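Local coordinates for protein S.cerevisiae chromosome XVI reading frame ORF YPL253c (Saccharomyces cerevisiae, PDB 2O0A) that recruits the minus end-directed motor Kar3 to microtubules as its heterodimer partner, and with it cross-links antiparallel microtubules and helps organise them, at residues L99-H104 against L270-N275. Residues are numbered along the deposited sequence; the frame is centred on the assembly and turned at random.
Sequences LSTTPH and LNDSKN
Thr-101 and Asp-272 have the nearest CA atoms of the two segments, 7.0 Å apart, where two loops run on from the C-terminal ends of the adjacent parallel strands 94-99 and 265-270. At this separation the loops meet through side chains and two waters. Each leads into a helix: His-104 is the N-cap residue before helix 105-116, and the turn before helix 276-289 is held by a backbone bond from Asn-275 N to Asp-272 O. The hydroxyl of Thr-101, set between its own backbone N and carbonyl carbon (chi1 57°), gives its proton to Asp-272 OD2 across 2.7 Å. It reaches this oxygen on the anti side, 17° out of the carboxylate plane. Thr-101 OG1 also accepts from water 2 at 2.8 Å, which in turn receives a weak bond from Asn-271 N. Thr-101 CG2 rests against Asn-275 CB at 3.8 Å, and the Thr-101 side chain also touches Leu-279 of helix 276-289 and Ile-234 of helix 231-243. The side chains of Thr-102 and Asn-271 come from opposite directions: Asn-271 ND2 donates to Thr-102 OG1 at 2.9 Å, nearly straight at 166° and close to the amide plane. Asn-271 OD1 lies 2.6 Å from water 1, which probably donates to it; water 1 also accepts from Thr-101 N at 2.9 Å and, weakly, from His-104 NE2. Contacts at both oxygen and nitrogen should help to fix the rotation of the Asn-271 amide. Loop 99-104 follows a central strand and precedes a helix, as the P-loop does in kinesin motors, but this motor-homology domain lacks a nucleotide-binding site. Here hydroxyl, amide and backbone N-H groups, one carboxylate and water join the loops, and the Thr-101 hydroxyl would be expected to stabilise the charge on Asp-272.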
loop_
_atom_site.group_PDB
_atom_site.type_symbol
_atom_site.label_atom_id
_atom_site.label_comp_id
_atom_site.label_asym_id
_atom_site.label_seq_id
_atom_site.Cartn_x
_atom_site.Cartn_y
_atom_site.Cartn_z
ATOM N N LEU A 99 -3.189 5.391 0.890
ATOM C CA LEU A 99 -3.891 6.589 1.368
ATOM C C LEU A 99 -5.284 6.621 0.774
ATOM O O LEU A 99 -5.464 6.500 -0.450
ATOM C CB LEU A 99 -3.124 7.846 0.929
ATOM C CG LEU A 99 -1.885 8.252 1.733
ATOM C CD1 LEU A 99 -0.803 7.202 1.721
ATOM C CD2 LEU A 99 -1.326 9.579 1.233
ATOM N N SER A 100 -6.268 6.788 1.646
ATOM C CA SER A 100 -7.682 6.781 1.255
ATOM C C SER A 100 -8.383 7.815 2.100
ATOM O O SER A 100 -7.915 8.133 3.184
ATOM C CB SER A 100 -8.299 5.425 1.538
ATOM O OG SER A 100 -7.785 4.412 0.657
ATOM N N THR A 101 -9.507 8.344 1.619
ATOM C CA THR A 101 -10.285 9.275 2.451
ATOM C C THR A 101 -11.667 8.717 2.807
ATOM O O THR A 101 -12.480 9.395 3.464
ATOM C CB THR A 101 -10.429 10.674 1.790
ATOM O OG1 THR A 101 -11.024 10.521 0.496
ATOM C CG2 THR A 101 -9.070 11.366 1.670
ATOM N N THR A 102 -11.930 7.491 2.364
ATOM C CA THR A 102 -13.161 6.772 2.669
ATOM C C THR A 102 -12.800 5.348 3.085
ATOM O O THR A 102 -11.684 4.894 2.808
ATOM C CB THR A 102 -14.102 6.718 1.454
ATOM O OG1 THR A 102 -13.432 6.108 0.338
ATOM C CG2 THR A 102 -14.570 8.112 1.068
ATOM N N PRO A 103 -13.722 4.651 3.773
ATOM C CA PRO A 103 -13.485 3.254 4.138
ATOM C C PRO A 103 -13.044 2.427 2.938
ATOM O O PRO A 103 -13.681 2.474 1.872
ATOM C CB PRO A 103 -14.857 2.795 4.633
ATOM C CG PRO A 103 -15.456 4.029 5.207
ATOM C CD PRO A 103 -15.023 5.136 4.279
ATOM N N HIS A 104 -11.943 1.689 3.103
ATOM C CA HIS A 104 -11.406 0.871 2.024
ATOM C C HIS A 104 -11.091 -0.578 2.430
ATOM O O HIS A 104 -10.028 -1.149 2.074
ATOM C CB HIS A 104 -10.165 1.547 1.442
ATOM C CG HIS A 104 -10.466 2.505 0.326
ATOM N ND1 HIS A 104 -10.114 2.258 -0.984
ATOM C CD2 HIS A 104 -11.097 3.704 0.324
ATOM C CE1 HIS A 104 -10.516 3.264 -1.743
ATOM N NE2 HIS A 104 -11.110 4.158 -0.974
ATOM N N LEU A 270 -8.035 7.919 -5.053
ATOM C CA LEU A 270 -8.697 9.198 -5.297
ATOM C C LEU A 270 -10.130 8.947 -5.730
ATOM O O LEU A 270 -10.389 8.503 -6.843
ATOM C CB LEU A 270 -7.930 10.015 -6.348
ATOM C CG LEU A 270 -6.415 10.225 -6.208
ATOM C CD1 LEU A 270 -5.921 11.101 -7.344
ATOM C CD2 LEU A 270 -6.015 10.826 -4.844
ATOM N N ASN A 271 -11.064 9.217 -4.828
ATOM C CA ASN A 271 -12.467 8.940 -5.096
ATOM C C ASN A 271 -13.357 9.966 -4.427
ATOM O O ASN A 271 -14.539 9.727 -4.213
ATOM C CB ASN A 271 -12.817 7.537 -4.590
ATOM C CG ASN A 271 -12.873 7.462 -3.076
ATOM O OD1 ASN A 271 -12.253 8.273 -2.375
ATOM N ND2 ASN A 271 -13.633 6.501 -2.559
ATOM N N ASP A 272 -12.768 11.111 -4.106
ATOM C CA ASP A 272 -13.356 12.067 -3.181
ATOM C C ASP A 272 -12.996 13.479 -3.639
ATOM O O ASP A 272 -11.884 13.959 -3.411
ATOM C CB ASP A 272 -12.764 11.777 -1.800
ATOM C CG ASP A 272 -13.410 12.562 -0.690
ATOM O OD1 ASP A 272 -14.493 13.158 -0.890
ATOM O OD2 ASP A 272 -12.815 12.561 0.409
ATOM N N SER A 273 -13.942 14.163 -4.280
ATOM C CA SER A 273 -13.648 15.487 -4.810
ATOM C C SER A 273 -13.131 16.505 -3.789
ATOM O O SER A 273 -12.204 17.253 -4.076
ATOM C CB SER A 273 -14.859 16.043 -5.549
ATOM O OG SER A 273 -15.055 15.307 -6.736
ATOM N N LYS A 274 -13.718 16.525 -2.596
ATOM C CA LYS A 274 -13.345 17.544 -1.608
ATOM C C LYS A 274 -11.894 17.412 -1.143
ATOM O O LYS A 274 -11.254 18.401 -0.835
ATOM C CB LYS A 274 -14.323 17.589 -0.430
ATOM C CG LYS A 274 -14.320 16.377 0.465
ATOM C CD LYS A 274 -15.198 16.635 1.677
ATOM C CE LYS A 274 -14.761 15.800 2.858
ATOM N NZ LYS A 274 -15.146 16.442 4.152
ATOM N N ASN A 275 -11.367 16.190 -1.178
ATOM C CA ASN A 275 -10.010 15.932 -0.700
ATOM C C ASN A 275 -8.939 15.726 -1.769
ATOM O O ASN A 275 -7.759 15.603 -1.446
ATOM C CB ASN A 275 -10.015 14.754 0.282
ATOM C CG ASN A 275 -10.852 15.035 1.519
ATOM O OD1 ASN A 275 -11.572 14.166 2.004
ATOM N ND2 ASN A 275 -10.764 16.260 2.025
HETATM O O HOH W 1 -10.302 7.278 -0.907
HETATM O O HOH W 2 -9.548 10.195 -1.911
#